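Plantazolicin methyltransferase BamL (Bacillus amyloliquefaciens subsp. plantarum, PDB 5DLY) probably transfers methyl groups from S-adenosylmethionine to the terminal amine of desmethylplantazolicin, giving the antibiotic plantazolicin. Local coordinates at residues 13-18 / 23-28; 18-23 / 183-188; 64-69 / 144-149. All blocks are in the same frame, centred on the assembly; numbering follows the deposited sequence.

The three contacts are three ways in which one methyltransferase builds around S-adenosyl-L-homocysteine. Contacts 1 and 2 lie side by side, their centres about 4 Å apart. They share helix 10-21, and Q15 of contact 1 is joined to D184 of contact 2, so the helix is tied both to helix 23-56 after it and to helix 176-187 far along the chain. The centre of contact 3 lies about 21 Å from that of either, between the interior strand 62-66 and helix 139-148 of the Rossmann-like core. Along the chain, contact 1 closes before contact 3 opens, and contact 3 is nested within the loop closed by contact 2. All three touch this ligand, between core and helical cover.

Contact 1: 13-18 / 23-28; sequences RIQAQT and PEKSKV. With SAH (S-adenosyl-L-homocysteine), chain C.
K25 runs from helix 23-56 to T18 near the end of helix 10-21, bridging the short turn between two consecutive helices in the helical part of the protein that covers the Rossmann-like methyltransferase core. The two side chains meet at a slant. Beyond CG the lysine is fully extended, and its CD passes the backbone oxygen of T18 before the ammonium arrives at the hydroxyl, NZ lying 2.9 Å from OG1 of T18 in a hydrogen bond donated by the lysine. The threonine hydroxyl in turn donates to the backbone oxygen of Q15, with OG1 of T18 and O of Q15 only 2.6 Å apart. A first torsion of 65° makes this possible, because it sets OG1 between the backbone N and the carbonyl carbon, where it can fold back over the helix turn. The approach lies in the carbonyl plane, at a C=O...donor angle of 150°. The oxygen of Q15 also accepts from the backbone N of T18, so that one carbonyl holds two donors, and the charge of K25 probably polarises the relay.

Q15 crosses K25 at about a right angle, its amide swung round toward the lysine. NE2 of Q15 and NZ of K25 stay 3.7 Å apart, as befits two donors. A water accepts from both, at 2.9 Å from NZ of K25 and more weakly from NE2 of Q15, whose stronger partner is D184. K25 also makes a cation-pi contact with W19.

Q17, one residue before T18, turns instead to S-adenosyl-L-homocysteine. Its side chain carries OE1 of Q17 to 3.0 Å from C8 of the ligand's adenine.

Contact 2: 18-23 / 183-188; sequences TWFSHP and KDQYRA. With 5D7 (prop-2-en-1-yl 2-[(1S)-1-amino-4-carbamimidamidobutyl]-1,3-thiazole-4-carboxylate), chain B; SAH (S-adenosyl-L-homocysteine), chain C.
D184 opens the contact by receiving the indole of W19, joining helix 176-187 to helix 10-21 in the helical cover of this Rossmann-like methyltransferase. The bond from NE1 of W19 to OD2 of D184 is 2.9 Å long and nearly straight (173°). The oxygen lies in the ring plane and offers its anti lone pair, while the carboxylate is turned 61° from the indole. The same oxygen accepts from Q15, so two donors grip it in a buried setting.

Q185 comes next, its bent side chain reaching W19 and F20. Its amide plane stands almost perpendicular to both rings and meets F20 at the ring edge. F20 lies beside both ligands where they meet: C5' of S-adenosyl-L-homocysteine sits over one face, toward the rim, and CZ of F20 is 3.6 Å from CB of the desmethylplantazolicin analogue. From the backbone, O of Q185 accepts from NH1 of the analogue's guanidinium at 2.9 Å.

Y186 brings its hydroxyl near the analogue's allyl group. R187 then reaches back one turn of the helix to form a salt bridge, NH1 of R187 meeting OD1 of D184 from above the carboxylate plane at 2.8 Å.

Contact 3: 64-69 / 144-149; sequences LDIGCG and NTLIHL. With SAH (S-adenosyl-L-homocysteine), chain C.
L146 sends its side chain from helix 139-148 toward I66 and L64 on strand 62-66, and its path shows how a single branched residue can meet two residues on the same side of a strand. The bond to CB already points at the strand. With CG anti to the carbonyl carbon (chi1 -65°), the chain is carried onward to its branch point, and the contacts are made by the two methyls that part from it. CD1 of L146 comes to rest 4.1 Å from CG1 of I66. CD2 makes the closer approach, at 3.8 Å from CD1 of I66, so the leucine and isoleucine reach toward each other tip to tip. The same CD2 of L146 touches CD2 of L64 at 4.2 Å, here with the two leucines crossing at a slant.

Strand 62-66 lies inside the Rossmann-like sheet, between strands 85-90 and 124-130, and helix 139-148 belongs to the crossover between the parallel strands 124-130 and 154-160, so these methyls belong to the apolar layer between helix and sheet. I129 of strand 124-130 also packs on L146, while A113 and F136, two residues of the S-adenosyl-L-homocysteine pocket, pack on I66.

Directly after I66 the strand gives way to the glycine-rich turn characteristic of class I methyltransferases. Both G67 and G69 have positive phi. The ligand's amino N donates to O of G67 at 2.7 Å. D90 receives a bond from the N of G69 through OD2 and binds the ligand through OD1. At the far end of the contact, CD2 of L64 lies 4.3 Å from CD1 of L149.

Contact 1: 13-18 / 23-28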
loop_
_atom_site.group_PDB
_atom_site.type_symbol
_atom_site.label_atom_id
_atom_site.label_comp_id
_atom_site.label_asym_id
_atom_site.label_seq_id
_atom_site.Cartn_x
_atom_site.Cartn_y
_atom_site.Cartn_z
ATOM N N ARG A 13 -13.459 -4.737 -9.291
ATOM C CA ARG A 13 -12.630 -3.621 -8.851
ATOM C C ARG A 13 -13.366 -2.295 -9.013
ATOM O O ARG A 13 -13.272 -1.423 -8.145
ATOM C CB ARG A 13 -11.286 -3.611 -9.590
ATOM C CG ARG A 13 -10.404 -4.805 -9.264
ATOM C CD ARG A 13 -8.961 -4.576 -9.687
ATOM N NE ARG A 13 -8.875 -4.343 -11.128
ATOM C CZ ARG A 13 -8.879 -5.306 -12.043
ATOM N NH1 ARG A 13 -8.943 -6.587 -11.682
ATOM N NH2 ARG A 13 -8.812 -4.985 -13.324
ATOM N N ILE A 14 -14.128 -2.157 -10.105
ATOM C CA ILE A 14 -14.972 -0.972 -10.300
ATOM C C ILE A 14 -15.982 -0.835 -9.158
ATOM O O ILE A 14 -16.167 0.255 -8.623
ATOM C CB ILE A 14 -15.717 -0.974 -11.662
ATOM C CG1 ILE A 14 -14.742 -1.127 -12.840
ATOM C CG2 ILE A 14 -16.604 0.266 -11.790
ATOM C CD1 ILE A 14 -13.690 -0.048 -12.965
ATOM N N GLN A 15 -16.607 -1.952 -8.786
ATOM C CA GLN A 15 -17.567 -1.990 -7.684
ATOM C C GLN A 15 -16.929 -1.632 -6.342
ATOM O O GLN A 15 -17.506 -0.870 -5.569
ATOM C CB GLN A 15 -18.263 -3.359 -7.617
ATOM C CG GLN A 15 -19.223 -3.543 -6.443
ATOM C CD GLN A 15 -20.370 -2.541 -6.430
ATOM O OE1 GLN A 15 -20.757 -2.002 -7.469
ATOM N NE2 GLN A 15 -20.919 -2.285 -5.246
ATOM N N ALA A 16 -15.731 -2.157 -6.077
ATOM C CA ALA A 16 -15.015 -1.848 -4.832
ATOM C C ALA A 16 -14.734 -0.347 -4.731
ATOM O O ALA A 16 -14.825 0.250 -3.655
ATOM C CB ALA A 16 -13.718 -2.638 -4.749
ATOM N N GLN A 17 -14.401 0.255 -5.870
ATOM C CA GLN A 17 -14.059 1.668 -5.927
ATOM C C GLN A 17 -15.266 2.597 -5.699
ATOM O O GLN A 17 -15.083 3.742 -5.288
ATOM C CB GLN A 17 -13.290 1.983 -7.227
ATOM C CG GLN A 17 -13.052 3.462 -7.528
ATOM C CD GLN A 17 -12.239 4.196 -6.481
ATOM O OE1 GLN A 17 -11.565 3.596 -5.631
ATOM N NE2 GLN A 17 -12.307 5.522 -6.528
ATOM N N THR A 18 -16.490 2.099 -5.909
ATOM C CA THR A 18 -17.673 2.910 -5.565
ATOM C C THR A 18 -17.689 3.347 -4.096
ATOM O O THR A 18 -18.246 4.392 -3.762
ATOM C CB THR A 18 -19.022 2.238 -5.922
ATOM O OG1 THR A 18 -19.214 1.057 -5.133
ATOM C CG2 THR A 18 -19.090 1.908 -7.403
ATOM N N PRO A 23 -20.809 9.611 -2.247
ATOM C CA PRO A 23 -20.836 10.420 -1.023
ATOM C C PRO A 23 -21.201 9.632 0.236
ATOM O O PRO A 23 -20.506 9.738 1.249
ATOM C CB PRO A 23 -21.904 11.487 -1.319
ATOM C CG PRO A 23 -22.691 10.952 -2.472
ATOM C CD PRO A 23 -21.705 10.165 -3.280
ATOM N N GLU A 24 -22.278 8.852 0.159
ATOM C CA GLU A 24 -22.768 8.085 1.303
ATOM C C GLU A 24 -21.846 6.905 1.628
ATOM O O GLU A 24 -21.501 6.679 2.792
ATOM C CB GLU A 24 -24.227 7.635 1.086
ATOM C CG GLU A 24 -24.463 6.554 0.026
ATOM C CD GLU A 24 -24.099 6.976 -1.396
ATOM O OE1 GLU A 24 -24.367 8.136 -1.785
ATOM O OE2 GLU A 24 -23.547 6.131 -2.134
ATOM N N LYS A 25 -21.434 6.178 0.592
ATOM C CA LYS A 25 -20.533 5.031 0.744
ATOM C C LYS A 25 -19.187 5.429 1.343
ATOM O O LYS A 25 -18.632 4.701 2.172
ATOM C CB LYS A 25 -20.322 4.330 -0.597
ATOM C CG LYS A 25 -21.459 3.419 -1.026
ATOM C CD LYS A 25 -21.076 2.658 -2.286
ATOM C CE LYS A 25 -22.122 1.615 -2.641
ATOM N NZ LYS A 25 -21.889 1.039 -3.992
ATOM N N SER A 26 -18.675 6.590 0.936
ATOM C CA SER A 26 -17.393 7.091 1.434
ATOM C C SER A 26 -17.385 7.338 2.939
ATOM O O SER A 26 -16.346 7.216 3.579
ATOM C CB SER A 26 -16.962 8.348 0.679
ATOM O OG SER A 26 -16.676 8.031 -0.672
ATOM N N LYS A 27 -18.542 7.674 3.506
ATOM C CA LYS A 27 -18.656 7.803 4.955
ATOM C C LYS A 27 -18.436 6.458 5.655
ATOM O O LYS A 27 -17.792 6.402 6.706
ATOM C CB LYS A 27 -20.016 8.405 5.344
ATOM C CG LYS A 27 -20.175 9.856 4.909
ATOM C CD LYS A 27 -21.569 10.386 5.208
ATOM C CE LYS A 27 -21.708 11.825 4.733
ATOM N NZ LYS A 27 -23.041 12.406 5.057
ATOM N N VAL A 28 -18.960 5.388 5.055
ATOM C CA VAL A 28 -18.837 4.031 5.610
ATOM C C VAL A 28 -17.383 3.550 5.538
ATOM O O VAL A 28 -16.829 3.072 6.535
ATOM C CB VAL A 28 -19.752 3.027 4.873
ATOM C CG1 VAL A 28 -19.556 1.615 5.414
ATOM C CG2 VAL A 28 -21.216 3.451 4.981
HETATM N N SAH C . -3.289 4.397 0.978
HETATM C CA SAH C . -4.498 4.627 1.835
HETATM C CB SAH C . -5.720 3.987 1.184
HETATM C CG SAH C . -6.942 4.899 1.318
HETATM S SD SAH C . -8.439 4.097 0.807
HETATM C C SAH C . -4.284 4.025 3.195
HETATM O O SAH C . -3.184 3.609 3.540
HETATM O OXT SAH C . -5.207 3.920 4.002
HETATM C "C5'" SAH C . -8.180 3.855 -0.927
HETATM C "C4'" SAH C . -7.810 5.134 -1.667
HETATM O "O4'" SAH C . -7.409 4.807 -3.006
HETATM C "C3'" SAH C . -8.990 6.096 -1.808
HETATM O "O3'" SAH C . -8.652 7.378 -1.242
HETATM C "C2'" SAH C . -9.253 6.164 -3.307
HETATM O "O2'" SAH C . -9.721 7.429 -3.786
HETATM C "C1'" SAH C . -7.876 5.840 -3.862
HETATM N N9 SAH C . -7.854 5.375 -5.268
HETATM C C8 SAH C . -8.635 4.421 -5.820
HETATM N N7 SAH C . -8.337 4.256 -7.127
HETATM C C5 SAH C . -7.339 5.107 -7.419
HETATM C C6 SAH C . -6.568 5.433 -8.626
HETATM N N6 SAH C . -6.826 4.770 -9.769
HETATM N N1 SAH C . -5.605 6.386 -8.524
HETATM C C2 SAH C . -5.371 7.031 -7.363
HETATM N N3 SAH C . -6.041 6.782 -6.206
HETATM C C4 SAH C . -7.028 5.848 -6.193
HETATM O O HOH W 1 -23.531 -1.333 -3.592
#

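Contact 2: 18-23 / 183-188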
loop_
_atom_site.group_PDB
_atom_site.type_symbol
_atom_site.label_atom_id
_atom_site.label_comp_id
_atom_site.label_asym_id
_atom_site.label_seq_id
_atom_site.Cartn_x
_atom_site.Cartn_y
_atom_site.Cartn_z
ATOM N N THR A 18 -16.490 2.099 -5.909
ATOM C CA THR A 18 -17.673 2.910 -5.565
ATOM C C THR A 18 -17.689 3.347 -4.096
ATOM O O THR A 18 -18.246 4.392 -3.762
ATOM C CB THR A 18 -19.022 2.238 -5.922
ATOM O OG1 THR A 18 -19.214 1.057 -5.133
ATOM C CG2 THR A 18 -19.090 1.908 -7.403
ATOM N N TRP A 19 -17.041 2.573 -3.224
ATOM C CA TRP A 19 -16.966 2.912 -1.806
ATOM C C TRP A 19 -16.057 4.112 -1.485
ATOM O O TRP A 19 -16.005 4.570 -0.347
ATOM C CB TRP A 19 -16.585 1.662 -0.993
ATOM C CG TRP A 19 -17.678 0.648 -1.018
ATOM C CD1 TRP A 19 -17.839 -0.365 -1.916
ATOM C CD2 TRP A 19 -18.799 0.579 -0.125
ATOM N NE1 TRP A 19 -18.990 -1.077 -1.626
ATOM C CE2 TRP A 19 -19.590 -0.518 -0.530
ATOM C CE3 TRP A 19 -19.197 1.328 0.995
ATOM C CZ2 TRP A 19 -20.771 -0.882 0.142
ATOM C CZ3 TRP A 19 -20.368 0.970 1.656
ATOM C CH2 TRP A 19 -21.137 -0.131 1.228
ATOM N N PHE A 20 -15.373 4.633 -2.508
ATOM C CA PHE A 20 -14.495 5.786 -2.349
ATOM C C PHE A 20 -14.889 6.963 -3.232
ATOM O O PHE A 20 -14.314 8.044 -3.107
ATOM C CB PHE A 20 -13.031 5.370 -2.547
ATOM C CG PHE A 20 -12.602 4.338 -1.559
ATOM C CD1 PHE A 20 -12.201 4.717 -0.282
ATOM C CD2 PHE A 20 -12.687 2.982 -1.868
ATOM C CE1 PHE A 20 -11.853 3.768 0.663
ATOM C CE2 PHE A 20 -12.332 2.029 -0.925
ATOM C CZ PHE A 20 -11.917 2.422 0.338
ATOM N N SER A 21 -15.897 6.759 -4.075
ATOM C CA SER A 21 -16.332 7.779 -5.039
ATOM C C SER A 21 -17.795 8.211 -4.869
ATOM O O SER A 21 -18.244 9.158 -5.522
ATOM C CB SER A 21 -16.085 7.294 -6.473
ATOM O OG SER A 21 -16.860 6.146 -6.774
ATOM N N HIS A 22 -18.533 7.512 -4.010
ATOM C CA HIS A 22 -19.930 7.848 -3.723
ATOM C C HIS A 22 -20.038 8.509 -2.348
ATOM O O HIS A 22 -19.424 8.037 -1.391
ATOM C CB HIS A 22 -20.813 6.602 -3.799
ATOM C CG HIS A 22 -21.143 6.182 -5.198
ATOM N ND1 HIS A 22 -20.241 5.537 -6.017
ATOM C CD2 HIS A 22 -22.279 6.318 -5.925
ATOM C CE1 HIS A 22 -20.805 5.296 -7.187
ATOM N NE2 HIS A 22 -22.043 5.755 -7.155
ATOM N N PRO A 23 -20.809 9.611 -2.247
ATOM C CA PRO A 23 -20.836 10.420 -1.023
ATOM C C PRO A 23 -21.201 9.632 0.236
ATOM O O PRO A 23 -20.506 9.738 1.249
ATOM C CB PRO A 23 -21.904 11.487 -1.319
ATOM C CG PRO A 23 -22.691 10.952 -2.472
ATOM C CD PRO A 23 -21.705 10.165 -3.280
ATOM N N LYS A 183 -17.328 -7.091 1.835
ATOM C CA LYS A 183 -17.578 -8.099 0.800
ATOM C C LYS A 183 -17.101 -7.598 -0.564
ATOM O O LYS A 183 -16.389 -8.313 -1.278
ATOM C CB LYS A 183 -19.061 -8.484 0.726
ATOM C CG LYS A 183 -19.546 -9.422 1.819
ATOM C CD LYS A 183 -20.974 -9.848 1.510
ATOM C CE LYS A 183 -21.689 -10.385 2.734
ATOM N NZ LYS A 183 -23.166 -10.371 2.510
ATOM N N ASP A 184 -17.503 -6.377 -0.927
ATOM C CA ASP A 184 -17.050 -5.766 -2.176
ATOM C C ASP A 184 -15.524 -5.599 -2.229
ATOM O O ASP A 184 -14.907 -5.855 -3.267
ATOM C CB ASP A 184 -17.727 -4.417 -2.410
ATOM C CG ASP A 184 -19.156 -4.543 -2.911
ATOM O OD1 ASP A 184 -19.598 -5.665 -3.267
ATOM O OD2 ASP A 184 -19.825 -3.499 -2.969
ATOM N N GLN A 185 -14.921 -5.197 -1.112
ATOM C CA GLN A 185 -13.463 -5.012 -1.077
ATOM C C GLN A 185 -12.715 -6.333 -1.292
ATOM O O GLN A 185 -11.782 -6.400 -2.097
ATOM C CB GLN A 185 -12.999 -4.326 0.216
ATOM C CG GLN A 185 -13.533 -2.914 0.446
ATOM C CD GLN A 185 -13.458 -2.032 -0.796
ATOM O OE1 GLN A 185 -14.461 -1.467 -1.247
ATOM N NE2 GLN A 185 -12.271 -1.924 -1.360
ATOM N N TYR A 186 -13.107 -7.379 -0.563
ATOM C CA TYR A 186 -12.452 -8.679 -0.714
ATOM C C TYR A 186 -12.677 -9.320 -2.077
ATOM O O TYR A 186 -11.760 -9.928 -2.618
ATOM C CB TYR A 186 -12.817 -9.645 0.424
ATOM C CG TYR A 186 -12.087 -9.337 1.713
ATOM C CD1 TYR A 186 -10.804 -9.838 1.954
ATOM C CD2 TYR A 186 -12.673 -8.526 2.688
ATOM C CE1 TYR A 186 -10.135 -9.548 3.139
ATOM C CE2 TYR A 186 -12.009 -8.220 3.866
ATOM C CZ TYR A 186 -10.743 -8.729 4.086
ATOM O OH TYR A 186 -10.103 -8.418 5.263
ATOM N N ARG A 187 -13.880 -9.161 -2.638
ATOM C CA ARG A 187 -14.193 -9.714 -3.959
ATOM C C ARG A 187 -13.311 -9.102 -5.058
ATOM O O ARG A 187 -12.976 -9.770 -6.038
ATOM C CB ARG A 187 -15.679 -9.505 -4.295
ATOM C CG ARG A 187 -16.223 -10.461 -5.353
ATOM C CD ARG A 187 -17.611 -10.072 -5.865
ATOM N NE ARG A 187 -18.598 -9.898 -4.795
ATOM C CZ ARG A 187 -19.134 -8.729 -4.448
ATOM N NH1 ARG A 187 -18.799 -7.620 -5.100
ATOM N NH2 ARG A 187 -20.015 -8.669 -3.455
ATOM N N ALA A 188 -12.915 -7.842 -4.871
ATOM C CA ALA A 188 -12.052 -7.149 -5.829
ATOM C C ALA A 188 -10.578 -7.512 -5.669
ATOM O O ALA A 188 -9.757 -7.169 -6.521
ATOM C CB ALA A 188 -12.228 -5.643 -5.700
HETATM O O9 5D7 B . -6.909 -3.436 5.527
HETATM C C6 5D7 B . -8.108 -3.665 5.565
HETATM O O7 5D7 B . -8.650 -4.640 6.480
HETATM C C8 5D7 B . -7.806 -5.469 7.284
HETATM C C2 5D7 B . -9.064 -2.934 4.699
HETATM N N3 5D7 B . -8.691 -1.854 3.961
HETATM C C4 5D7 B . -9.670 -1.293 3.235
HETATM S S5 5D7 B . -11.144 -2.163 3.518
HETATM C C1 5D7 B . -10.418 -3.286 4.608
HETATM C CA 5D7 B . -9.649 -0.123 2.334
HETATM N N 5D7 B . -8.359 0.537 2.498
HETATM C CB 5D7 B . -9.875 -0.519 0.868
HETATM C CG 5D7 B . -9.129 -1.770 0.388
HETATM C CD 5D7 B . -8.834 -1.634 -1.098
HETATM N NE 5D7 B . -8.251 -2.878 -1.584
HETATM C CZ 5D7 B . -8.874 -3.966 -2.039
HETATM N NH2 5D7 B . -8.201 -4.963 -2.417
HETATM N NH1 5D7 B . -10.143 -4.001 -2.118
HETATM C C3 5D7 B . -8.681 -6.416 8.065
HETATM C C5 5D7 B . -8.350 -6.799 9.282
HETATM N N SAH C . -3.289 4.397 0.978
HETATM C CA SAH C . -4.498 4.627 1.835
HETATM C CB SAH C . -5.720 3.987 1.184
HETATM C CG SAH C . -6.942 4.899 1.318
HETATM S SD SAH C . -8.439 4.097 0.807
HETATM C C SAH C . -4.284 4.025 3.195
HETATM O O SAH C . -3.184 3.609 3.540
HETATM O OXT SAH C . -5.207 3.920 4.002
HETATM C "C5'" SAH C . -8.180 3.855 -0.927
HETATM C "C4'" SAH C . -7.810 5.134 -1.667
HETATM O "O4'" SAH C . -7.409 4.807 -3.006
HETATM C "C3'" SAH C . -8.990 6.096 -1.808
HETATM O "O3'" SAH C . -8.652 7.378 -1.242
HETATM C "C2'" SAH C . -9.253 6.164 -3.307
HETATM O "O2'" SAH C . -9.721 7.429 -3.786
HETATM C "C1'" SAH C . -7.876 5.840 -3.862
HETATM N N9 SAH C . -7.854 5.375 -5.268
HETATM C C8 SAH C . -8.635 4.421 -5.820
HETATM N N7 SAH C . -8.337 4.256 -7.127
HETATM C C5 SAH C . -7.339 5.107 -7.419
HETATM C C6 SAH C . -6.568 5.433 -8.626
HETATM N N6 SAH C . -6.826 4.770 -9.769
HETATM N N1 SAH C . -5.605 6.386 -8.524
HETATM C C2 SAH C . -5.371 7.031 -7.363
HETATM N N3 SAH C . -6.041 6.782 -6.206
HETATM C C4 SAH C . -7.028 5.848 -6.193
#

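Contact 3: 64-69 / 144-149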
loop_
_atom_site.group_PDB
_atom_site.type_symbol
_atom_site.label_atom_id
_atom_site.label_comp_id
_atom_site.label_asym_id
_atom_site.label_seq_id
_atom_site.Cartn_x
_atom_site.Cartn_y
_atom_site.Cartn_z
ATOM N N LEU A 64 6.860 8.375 -2.777
ATOM C CA LEU A 64 5.649 8.611 -3.547
ATOM C C LEU A 64 4.549 7.688 -3.022
ATOM O O LEU A 64 4.695 6.467 -3.048
ATOM C CB LEU A 64 5.913 8.366 -5.038
ATOM C CG LEU A 64 4.693 8.265 -5.970
ATOM C CD1 LEU A 64 3.891 9.564 -5.985
ATOM C CD2 LEU A 64 5.125 7.878 -7.376
ATOM N N ASP A 65 3.457 8.284 -2.553
ATOM C CA ASP A 65 2.360 7.535 -1.949
ATOM C C ASP A 65 1.178 7.438 -2.907
ATOM O O ASP A 65 0.556 8.453 -3.270
ATOM C CB ASP A 65 1.944 8.207 -0.629
ATOM C CG ASP A 65 1.009 7.352 0.198
ATOM O OD1 ASP A 65 1.064 6.116 0.065
ATOM O OD2 ASP A 65 0.227 7.913 0.989
ATOM N N ILE A 66 0.860 6.208 -3.318
ATOM C CA ILE A 66 -0.181 5.976 -4.338
ATOM C C ILE A 66 -1.526 5.701 -3.663
ATOM O O ILE A 66 -1.625 4.811 -2.834
ATOM C CB ILE A 66 0.200 4.790 -5.269
ATOM C CG1 ILE A 66 1.586 4.996 -5.924
ATOM C CG2 ILE A 66 -0.890 4.530 -6.306
ATOM C CD1 ILE A 66 1.713 6.207 -6.832
ATOM N N GLY A 67 -2.559 6.465 -4.017
ATOM C CA GLY A 67 -3.846 6.350 -3.321
ATOM C C GLY A 67 -3.714 6.888 -1.911
ATOM O O GLY A 67 -4.061 6.203 -0.943
ATOM N N CYS A 68 -3.229 8.123 -1.808
ATOM C CA CYS A 68 -2.777 8.696 -0.538
ATOM C C CYS A 68 -3.898 9.104 0.416
ATOM O O CYS A 68 -3.616 9.515 1.528
ATOM C CB CYS A 68 -1.866 9.897 -0.802
ATOM S SG CYS A 68 -2.684 11.241 -1.679
ATOM N N GLY A 69 -5.155 9.020 -0.030
ATOM C CA GLY A 69 -6.281 9.403 0.817
ATOM C C GLY A 69 -6.135 10.831 1.302
ATOM O O GLY A 69 -5.706 11.702 0.548
ATOM N N ASN A 144 3.532 -1.168 -14.175
ATOM C CA ASN A 144 4.524 -0.955 -15.250
ATOM C C ASN A 144 4.986 0.504 -15.282
ATOM O O ASN A 144 6.172 0.797 -15.388
ATOM C CB ASN A 144 3.948 -1.319 -16.624
ATOM C CG ASN A 144 3.744 -2.818 -16.825
ATOM O OD1 ASN A 144 2.891 -3.229 -17.625
ATOM N ND2 ASN A 144 4.515 -3.633 -16.127
ATOM N N THR A 145 4.031 1.423 -15.175
ATOM C CA THR A 145 4.340 2.848 -15.128
ATOM C C THR A 145 5.203 3.217 -13.917
ATOM O O THR A 145 6.196 3.940 -14.050
ATOM C CB THR A 145 3.039 3.662 -15.146
ATOM O OG1 THR A 145 2.418 3.491 -16.425
ATOM C CG2 THR A 145 3.313 5.145 -14.910
ATOM N N LEU A 146 4.833 2.712 -12.741
ATOM C CA LEU A 146 5.596 3.001 -11.532
ATOM C C LEU A 146 7.030 2.481 -11.580
ATOM O O LEU A 146 7.947 3.117 -11.068
ATOM C CB LEU A 146 4.854 2.494 -10.293
ATOM C CG LEU A 146 3.522 3.210 -10.009
ATOM C CD1 LEU A 146 2.760 2.501 -8.902
ATOM C CD2 LEU A 146 3.709 4.684 -9.663
ATOM N N ILE A 147 7.234 1.341 -12.232
ATOM C CA ILE A 147 8.589 0.822 -12.402
ATOM C C ILE A 147 9.489 1.814 -13.164
ATOM O O ILE A 147 10.675 1.942 -12.841
ATOM C CB ILE A 147 8.563 -0.588 -13.015
ATOM C CG1 ILE A 147 8.005 -1.560 -11.970
ATOM C CG2 ILE A 147 9.959 -1.049 -13.407
ATOM C CD1 ILE A 147 7.716 -2.957 -12.474
ATOM N N HIS A 148 8.925 2.549 -14.126
ATOM C CA HIS A 148 9.689 3.596 -14.840
ATOM C C HIS A 148 10.201 4.708 -13.935
ATOM O O HIS A 148 11.184 5.379 -14.274
ATOM C CB HIS A 148 8.866 4.266 -15.942
ATOM C CG HIS A 148 8.250 3.315 -16.913
ATOM N ND1 HIS A 148 8.947 2.270 -17.479
ATOM C CD2 HIS A 148 7.005 3.268 -17.441
ATOM C CE1 HIS A 148 8.153 1.610 -18.303
ATOM N NE2 HIS A 148 6.966 2.187 -18.289
ATOM N N LEU A 149 9.503 4.926 -12.820
ATOM C CA LEU A 149 9.832 5.996 -11.876
ATOM C C LEU A 149 10.781 5.558 -10.761
ATOM O O LEU A 149 11.183 6.380 -9.948
ATOM C CB LEU A 149 8.552 6.601 -11.277
ATOM C CG LEU A 149 7.756 7.552 -12.169
ATOM C CD1 LEU A 149 6.450 7.931 -11.489
ATOM C CD2 LEU A 149 8.573 8.800 -12.487
HETATM N N SAH C . -3.289 4.397 0.978
HETATM C CA SAH C . -4.498 4.627 1.835
HETATM C CB SAH C . -5.720 3.987 1.184
HETATM C CG SAH C . -6.942 4.899 1.318
HETATM S SD SAH C . -8.439 4.097 0.807
HETATM C C SAH C . -4.284 4.025 3.195
HETATM O O SAH C . -3.184 3.609 3.540
HETATM O OXT SAH C . -5.207 3.920 4.002
HETATM C "C5'" SAH C . -8.180 3.855 -0.927
HETATM C "C4'" SAH C . -7.810 5.134 -1.667
HETATM O "O4'" SAH C . -7.409 4.807 -3.006
HETATM C "C3'" SAH C . -8.990 6.096 -1.808
HETATM O "O3'" SAH C . -8.652 7.378 -1.242
HETATM C "C2'" SAH C . -9.253 6.164 -3.307
HETATM O "O2'" SAH C . -9.721 7.429 -3.786
HETATM C "C1'" SAH C . -7.876 5.840 -3.862
HETATM N N9 SAH C . -7.854 5.375 -5.268
HETATM C C8 SAH C . -8.635 4.421 -5.820
HETATM N N7 SAH C . -8.337 4.256 -7.127
HETATM C C5 SAH C . -7.339 5.107 -7.419
HETATM C C6 SAH C . -6.568 5.433 -8.626
HETATM N N6 SAH C . -6.826 4.770 -9.769
HETATM N N1 SAH C . -5.605 6.386 -8.524
HETATM C C2 SAH C . -5.371 7.031 -7.363
HETATM N N3 SAH C . -6.041 6.782 -6.206
HETATM C C4 SAH C . -7.028 5.848 -6.193
#